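Local coordinates for putative hydantoin racemase (Klebsiella pneumoniae subsp. pneumoniae, PDB 3QVL), which catalyses the racemization of allantoin and probably also interconverts the D and L forms of other 5-monosubstituted hydantoins, at residues Thr16-Ala21 with Ala150-Ser155; His127-Tyr132 with Gln136-Leu141. All blocks are in the same frame, centred on the assembly; numbering follows the deposited sequence.

Contact 1: residues Thr16-Ala21 with Ala150-Ser155; sequences TETIGA and ALEDGS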
ATOM      1  N   THR A  16      17.496  -8.058 -31.893  1.00 19.09           N
ATOM      2  CA  THR A  16      16.295  -8.039 -32.735  1.00 19.10           C
ATOM      3  C   THR A  16      16.025  -9.426 -33.335  1.00 19.16           C
ATOM      4  O   THR A  16      14.874  -9.860 -33.414  1.00 19.12           O
ATOM      5  CB  THR A  16      16.392  -6.970 -33.856  1.00 19.06           C
ATOM      6  OG1 THR A  16      16.754  -5.705 -33.289  1.00 18.90           O
ATOM      7  CG2 THR A  16      15.062  -6.820 -34.591  1.00 19.16           C
ATOM      8  N   GLU A  17      17.095 -10.113 -33.738  1.00 19.25           N
ATOM      9  CA  GLU A  17      17.013 -11.480 -34.264  1.00 19.40           C
ATOM     10  C   GLU A  17      16.498 -12.470 -33.218  1.00 19.24           C
ATOM     11  O   GLU A  17      15.649 -13.310 -33.518  1.00 19.24           O
ATOM     12  CB  GLU A  17      18.379 -11.942 -34.779  1.00 19.57           C
ATOM     13  CG  GLU A  17      18.849 -11.255 -36.056  1.00 20.57           C
ATOM     14  CD  GLU A  17      20.353 -11.366 -36.269  1.00 21.89           C
ATOM     15  OE1 GLU A  17      20.980 -12.299 -35.720  1.00 22.64           O
ATOM     16  OE2 GLU A  17      20.912 -10.517 -36.993  1.00 22.84           O
ATOM     17  N   THR A  18      17.023 -12.365 -31.997  1.00 19.08           N
ATOM     18  CA  THR A  18      16.604 -13.210 -30.876  1.00 18.96           C
ATOM     19  C   THR A  18      15.132 -12.971 -30.540  1.00 18.84           C
ATOM     20  O   THR A  18      14.362 -13.921 -30.367  1.00 18.78           O
ATOM     21  CB  THR A  18      17.482 -12.960 -29.624  1.00 19.00           C
ATOM     22  OG1 THR A  18      18.860 -13.173 -29.955  1.00 19.12           O
ATOM     23  CG2 THR A  18      17.097 -13.895 -28.476  1.00 19.03           C
ATOM     24  N   ILE A  19      14.755 -11.697 -30.461  1.00 18.64           N
ATOM     25  CA  ILE A  19      13.378 -11.287 -30.188  1.00 18.50           C
ATOM     26  C   ILE A  19      12.424 -11.759 -31.294  1.00 18.49           C
ATOM     27  O   ILE A  19      11.360 -12.316 -31.006  1.00 18.44           O
ATOM     28  CB  ILE A  19      13.290  -9.751 -29.983  1.00 18.49           C
ATOM     29  CG1 ILE A  19      13.898  -9.365 -28.629  1.00 18.27           C
ATOM     30  CG2 ILE A  19      11.849  -9.266 -30.076  1.00 18.35           C
ATOM     31  CD1 ILE A  19      14.313  -7.909 -28.520  1.00 18.12           C
ATOM     32  N   GLY A  20      12.821 -11.546 -32.547  1.00 18.44           N
ATOM     33  CA  GLY A  20      12.035 -11.969 -33.707  1.00 18.53           C
ATOM     34  C   GLY A  20      11.806 -13.468 -33.773  1.00 18.62           C
ATOM     35  O   GLY A  20      10.711 -13.919 -34.115  1.00 18.59           O
ATOM     36  N   ALA A  21      12.842 -14.238 -33.439  1.00 18.70           N
ATOM     37  CA  ALA A  21      12.761 -15.699 -33.418  1.00 18.83           C
ATOM     38  C   ALA A  21      11.787 -16.208 -32.356  1.00 18.92           C
ATOM     39  O   ALA A  21      11.016 -17.135 -32.608  1.00 18.90           O
ATOM     40  CB  ALA A  21      14.144 -16.310 -33.213  1.00 18.87           C
ATOM     41  N   ALA A 150      25.928  -9.213 -23.355  1.00 18.08           N
ATOM     42  CA  ALA A 150      26.624 -10.472 -23.065  1.00 18.34           C
ATOM     43  C   ALA A 150      25.793 -11.683 -23.492  1.00 18.51           C
ATOM     44  O   ALA A 150      26.339 -12.750 -23.772  1.00 18.51           O
ATOM     45  CB  ALA A 150      26.985 -10.566 -21.588  1.00 18.33           C
ATOM     46  N   LEU A 151      24.474 -11.504 -23.542  1.00 18.78           N
ATOM     47  CA  LEU A 151      23.556 -12.539 -24.020  1.00 19.09           C
ATOM     48  C   LEU A 151      23.731 -12.819 -25.514  1.00 19.39           C
ATOM     49  O   LEU A 151      23.295 -13.862 -26.010  1.00 19.36           O
ATOM     50  CB  LEU A 151      22.105 -12.144 -23.725  1.00 19.09           C
ATOM     51  CG  LEU A 151      21.634 -12.220 -22.268  1.00 19.12           C
ATOM     52  CD1 LEU A 151      20.462 -11.281 -22.035  1.00 19.09           C
ATOM     53  CD2 LEU A 151      21.270 -13.647 -21.873  1.00 19.10           C
ATOM     54  N   GLU A 152      24.377 -11.891 -26.217  1.00 19.72           N
ATOM     55  CA  GLU A 152      24.580 -12.003 -27.661  1.00 20.17           C
ATOM     56  C   GLU A 152      26.051 -12.175 -28.059  1.00 20.46           C
ATOM     57  O   GLU A 152      26.380 -12.128 -29.249  1.00 20.54           O
ATOM     58  CB  GLU A 152      23.989 -10.780 -28.380  1.00 20.13           C
ATOM     59  CG  GLU A 152      22.494 -10.545 -28.150  1.00 20.31           C
ATOM     60  CD  GLU A 152      21.597 -11.543 -28.870  1.00 20.55           C
ATOM     61  OE1 GLU A 152      22.084 -12.287 -29.750  1.00 20.70           O
ATOM     62  OE2 GLU A 152      20.390 -11.577 -28.554  1.00 20.99           O
ATOM     63  N   ASP A 153      26.929 -12.385 -27.079  1.00 20.84           N
ATOM     64  CA  ASP A 153      28.371 -12.455 -27.355  1.00 21.20           C
ATOM     65  C   ASP A 153      28.895 -13.843 -27.740  1.00 21.41           C
ATOM     66  O   ASP A 153      30.088 -14.014 -28.009  1.00 21.48           O
ATOM     67  CB  ASP A 153      29.202 -11.822 -26.219  1.00 21.21           C
ATOM     68  CG  ASP A 153      29.277 -12.686 -24.963  1.00 21.39           C
ATOM     69  OD1 ASP A 153      29.830 -12.194 -23.957  1.00 21.66           O
ATOM     70  OD2 ASP A 153      28.803 -13.843 -24.964  1.00 21.53           O
ATOM     71  N   GLY A 154      27.996 -14.827 -27.757  1.00 21.60           N
ATOM     72  CA  GLY A 154      28.306 -16.172 -28.244  1.00 21.88           C
ATOM     73  C   GLY A 154      29.030 -17.099 -27.283  1.00 22.06           C
ATOM     74  O   GLY A 154      29.216 -18.280 -27.584  1.00 22.14           O
ATOM     75  N   SER A 155      29.437 -16.574 -26.128  1.00 22.22           N
ATOM     76  CA  SER A 155      30.204 -17.344 -25.147  1.00 22.36           C
ATOM     77  C   SER A 155      29.351 -18.362 -24.392  1.00 22.40           C
ATOM     78  O   SER A 155      29.856 -19.396 -23.949  1.00 22.47           O
ATOM     79  CB  SER A 155      30.902 -16.409 -24.155  1.00 22.39           C
ATOM     80  OG  SER A 155      29.964 -15.762 -23.310  1.00 22.57           O
TER
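Thr-18 and Glu-152 face each other from opposite directions and meet through a single hydrogen bond, with the hydroxyl OG1 of Thr-18 donating to OE2 of Glu-152 at 2.6 Å. The hydroxyl comes in on the syn side of OE2, the side of the other carboxylate oxygen, which explains why OE1 of Glu-152 is also near, 3.3 Å from OG1 of Thr-18. Glu-152 gets there by a bend in its chain (chi2 -73°), which brings the carboxylate round to helix 13-26, where the side chain also touches Ala-14 and Met-15. On the helix side, OG1 of Thr-18 sits beside its own backbone N, and the carbonyl O of Ala-14, one turn earlier, is a second acceptor that must share or compete for the same hydroxyl hydrogen. In this HyuE-family racemase the hydrogen bond joins helix 13-26, which follows strand 2-7 of one parallel sheet, to the loop after strand 138-143 of the other. The Glu-152 side chain lies about 9 Å from the bound hydantoin-5-acetic acid. Further along the loop is an Asx turn: OD2 of Asp-153 accepts from N of Ser-155 at 3.0 Å and, from the same face, from OG of Ser-155.

Contact 2: residues His127-Tyr132 with Gln136-Leu141; sequences HLLHQY and QHCAAL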
ATOM      1  N   HIS A 127      10.199  -0.466 -10.173  1.00 16.79           N
ATOM      2  CA  HIS A 127       9.246   0.593 -10.496  1.00 16.80           C
ATOM      3  C   HIS A 127       8.063   0.060 -11.302  1.00 16.81           C
ATOM      4  O   HIS A 127       6.917   0.438 -11.051  1.00 16.77           O
ATOM      5  CB  HIS A 127       9.938   1.727 -11.256  1.00 16.83           C
ATOM      6  N   LEU A 128       8.349  -0.821 -12.262  1.00 16.81           N
ATOM      7  CA  LEU A 128       7.308  -1.434 -13.091  1.00 16.93           C
ATOM      8  C   LEU A 128       6.396  -2.361 -12.292  1.00 16.97           C
ATOM      9  O   LEU A 128       5.190  -2.410 -12.541  1.00 16.92           O
ATOM     10  CB  LEU A 128       7.917  -2.187 -14.278  1.00 16.95           C
ATOM     11  CG  LEU A 128       8.529  -1.380 -15.428  1.00 17.15           C
ATOM     12  CD1 LEU A 128       8.941  -2.327 -16.538  1.00 17.36           C
ATOM     13  CD2 LEU A 128       7.571  -0.320 -15.967  1.00 17.27           C
ATOM     14  N   LEU A 129       6.976  -3.091 -11.340  1.00 17.08           N
ATOM     15  CA  LEU A 129       6.202  -3.935 -10.428  1.00 17.26           C
ATOM     16  C   LEU A 129       5.159  -3.115  -9.674  1.00 17.43           C
ATOM     17  O   LEU A 129       4.000  -3.520  -9.566  1.00 17.39           O
ATOM     18  CB  LEU A 129       7.119  -4.659  -9.438  1.00 17.25           C
ATOM     19  CG  LEU A 129       7.914  -5.869  -9.931  1.00 17.23           C
ATOM     20  CD1 LEU A 129       8.979  -6.236  -8.916  1.00 17.18           C
ATOM     21  CD2 LEU A 129       7.005  -7.061 -10.212  1.00 17.28           C
ATOM     22  N   HIS A 130       5.580  -1.958  -9.166  1.00 17.64           N
ATOM     23  CA  HIS A 130       4.687  -1.041  -8.462  1.00 17.93           C
ATOM     24  C   HIS A 130       3.655  -0.415  -9.397  1.00 17.95           C
ATOM     25  O   HIS A 130       2.472  -0.336  -9.057  1.00 17.99           O
ATOM     26  CB  HIS A 130       5.486   0.049  -7.743  1.00 18.06           C
ATOM     27  CG  HIS A 130       6.172  -0.425  -6.500  1.00 18.64           C
ATOM     28  ND1 HIS A 130       5.482  -0.789  -5.363  1.00 19.20           N
ATOM     29  CD2 HIS A 130       7.485  -0.589  -6.211  1.00 19.23           C
ATOM     30  CE1 HIS A 130       6.339  -1.160  -4.430  1.00 19.24           C
ATOM     31  NE2 HIS A 130       7.562  -1.048  -4.919  1.00 19.57           N
ATOM     32  N   GLN A 131       4.109   0.020 -10.572  1.00 17.99           N
ATOM     33  CA  GLN A 131       3.240   0.644 -11.569  1.00 18.04           C
ATOM     34  C   GLN A 131       2.153  -0.308 -12.069  1.00 18.10           C
ATOM     35  O   GLN A 131       0.992   0.084 -12.194  1.00 18.06           O
ATOM     36  CB  GLN A 131       4.063   1.172 -12.749  1.00 18.09           C
ATOM     37  N   TYR A 132       2.532  -1.555 -12.342  1.00 18.11           N
ATOM     38  CA  TYR A 132       1.593  -2.558 -12.849  1.00 18.23           C
ATOM     39  C   TYR A 132       0.781  -3.222 -11.735  1.00 18.38           C
ATOM     40  O   TYR A 132      -0.249  -3.847 -11.999  1.00 18.39           O
ATOM     41  CB  TYR A 132       2.315  -3.623 -13.684  1.00 18.16           C
ATOM     42  CG  TYR A 132       3.045  -3.100 -14.908  1.00 18.03           C
ATOM     43  CD1 TYR A 132       2.600  -1.962 -15.588  1.00 18.03           C
ATOM     44  CD2 TYR A 132       4.168  -3.763 -15.402  1.00 17.83           C
ATOM     45  CE1 TYR A 132       3.269  -1.489 -16.714  1.00 17.79           C
ATOM     46  CE2 TYR A 132       4.841  -3.300 -16.530  1.00 17.76           C
ATOM     47  CZ  TYR A 132       4.386  -2.164 -17.178  1.00 17.69           C
ATOM     48  OH  TYR A 132       5.048  -1.704 -18.293  1.00 17.49           O
ATOM     49  N   GLN A 136       3.455  -7.372  -4.779  1.00 19.41           N
ATOM     50  CA  GLN A 136       3.157  -8.448  -3.832  1.00 19.22           C
ATOM     51  C   GLN A 136       3.318  -9.837  -4.454  1.00 19.08           C
ATOM     52  O   GLN A 136       3.548 -10.819  -3.743  1.00 19.11           O
ATOM     53  CB  GLN A 136       1.748  -8.282  -3.257  1.00 19.28           C
ATOM     54  N   HIS A 137       3.201  -9.910  -5.779  1.00 18.82           N
ATOM     55  CA  HIS A 137       3.340 -11.169  -6.512  1.00 18.63           C
ATOM     56  C   HIS A 137       4.791 -11.513  -6.854  1.00 18.43           C
ATOM     57  O   HIS A 137       5.074 -12.611  -7.333  1.00 18.41           O
ATOM     58  CB  HIS A 137       2.493 -11.145  -7.786  1.00 18.68           C
ATOM     59  CG  HIS A 137       1.020 -11.233  -7.533  1.00 18.92           C
ATOM     60  ND1 HIS A 137       0.275 -10.155  -7.109  1.00 19.05           N
ATOM     61  CD2 HIS A 137       0.155 -12.268  -7.648  1.00 19.19           C
ATOM     62  CE1 HIS A 137      -0.986 -10.523  -6.970  1.00 19.17           C
ATOM     63  NE2 HIS A 137      -1.086 -11.800  -7.291  1.00 19.27           N
ATOM     64  N   CYS A 138       5.705 -10.575  -6.615  1.00 18.19           N
ATOM     65  CA  CYS A 138       7.122 -10.805  -6.887  1.00 18.00           C
ATOM     66  C   CYS A 138       7.887 -11.125  -5.607  1.00 17.87           C
ATOM     67  O   CYS A 138       8.033 -10.271  -4.728  1.00 17.86           O
ATOM     68  CB  CYS A 138       7.749  -9.607  -7.603  1.00 18.01           C
ATOM     69  SG  CYS A 138       9.472  -9.870  -8.092  1.00 17.99           S
ATOM     70  N   ALA A 139       8.369 -12.362  -5.518  1.00 17.74           N
ATOM     71  CA  ALA A 139       9.105 -12.838  -4.349  1.00 17.66           C
ATOM     72  C   ALA A 139      10.494 -12.212  -4.247  1.00 17.60           C
ATOM     73  O   ALA A 139      10.930 -11.839  -3.156  1.00 17.60           O
ATOM     74  CB  ALA A 139       9.205 -14.360  -4.369  1.00 17.67           C
ATOM     75  N   ALA A 140      11.179 -12.102  -5.385  1.00 17.51           N
ATOM     76  CA  ALA A 140      12.532 -11.543  -5.437  1.00 17.44           C
ATOM     77  C   ALA A 140      12.919 -11.096  -6.844  1.00 17.43           C
ATOM     78  O   ALA A 140      12.350 -11.556  -7.836  1.00 17.30           O
ATOM     79  CB  ALA A 140      13.550 -12.556  -4.907  1.00 17.44           C
ATOM     80  N   LEU A 141      13.891 -10.190  -6.913  1.00 17.45           N
ATOM     81  CA  LEU A 141      14.468  -9.745  -8.176  1.00 17.49           C
ATOM     82  C   LEU A 141      15.970  -9.992  -8.142  1.00 17.52           C
ATOM     83  O   LEU A 141      16.635  -9.671  -7.154  1.00 17.53           O
ATOM     84  CB  LEU A 141      14.192  -8.258  -8.421  1.00 17.56           C
ATOM     85  CG  LEU A 141      12.756  -7.748  -8.564  1.00 17.67           C
ATOM     86  CD1 LEU A 141      12.161  -7.407  -7.204  1.00 17.90           C
ATOM     87  CD2 LEU A 141      12.747  -6.522  -9.457  1.00 17.89           C
TER
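Leu-129 overlaps Cys-138 with both methyls and reaches the end of Leu-141 with CD1 alone, so one helix side chain covers two positions on the strand. Its CD2 rests against CB of Cys-138 at 3.7 Å, and CD1 of Leu-129 is 3.8 Å from that same CB of Cys-138. CD1 faces both strand side chains at once: CD1 of Leu-129 is 3.8 Å from SG of Cys-138 and equally 3.8 Å from CD1 of Leu-141. With Leu-141 the meeting is tip to tip, and CD1 of Leu-129 lies against both branches of its partner, CD2 of Leu-141 being 3.8 Å away too. Cys-138 presents its flank as well as its sulfur: the bond to CB points toward the helix, and SG, anti to the backbone N (chi1 -175°), is carried to CD1 of Leu-129. No hydrogen bond crosses between the two segments; the contact is van der Waals packing of apolar groups.

The segments belong to a beta-alpha-beta unit made of strand 112-116, helix 122-132 and strand 138-143, in which the two strands run parallel and the helix packs on one side of them. Strand 138-143 is the outermost of its sheet within this chain. Phe-112 and Ile-114 on the neighbouring strand, whose backbones hydrogen-bond to segment 136-141, also touch Cys-138 with their side chains. Phe-112 and Met-102 of helix 97-108 add to the surroundings of Leu-129, the buried member of the trio. At the start of the strand segment, His-137 packs on Gln-131 of a second subunit.

In the fold
The two contacts differ in both reach and chemistry. Contact 1 is a surface link between distant parts of the chain, 129 residues apart at the closest ends, and relies on one polar bond; contact 2 is local, partly buried and wholly apolar across its segments. They share no helix or strand, although strand 138-143 of contact 2 leads into the loop used by contact 1. Contact 1 joins a helix beside one parallel sheet to a loop leaving the other, whereas contact 2 packs a helix on its own sheet. Their centres lie 26 Å apart and their nearest atoms about 14 Å, so neither touches the other. Another subunit reaches contact 2 but not contact 1.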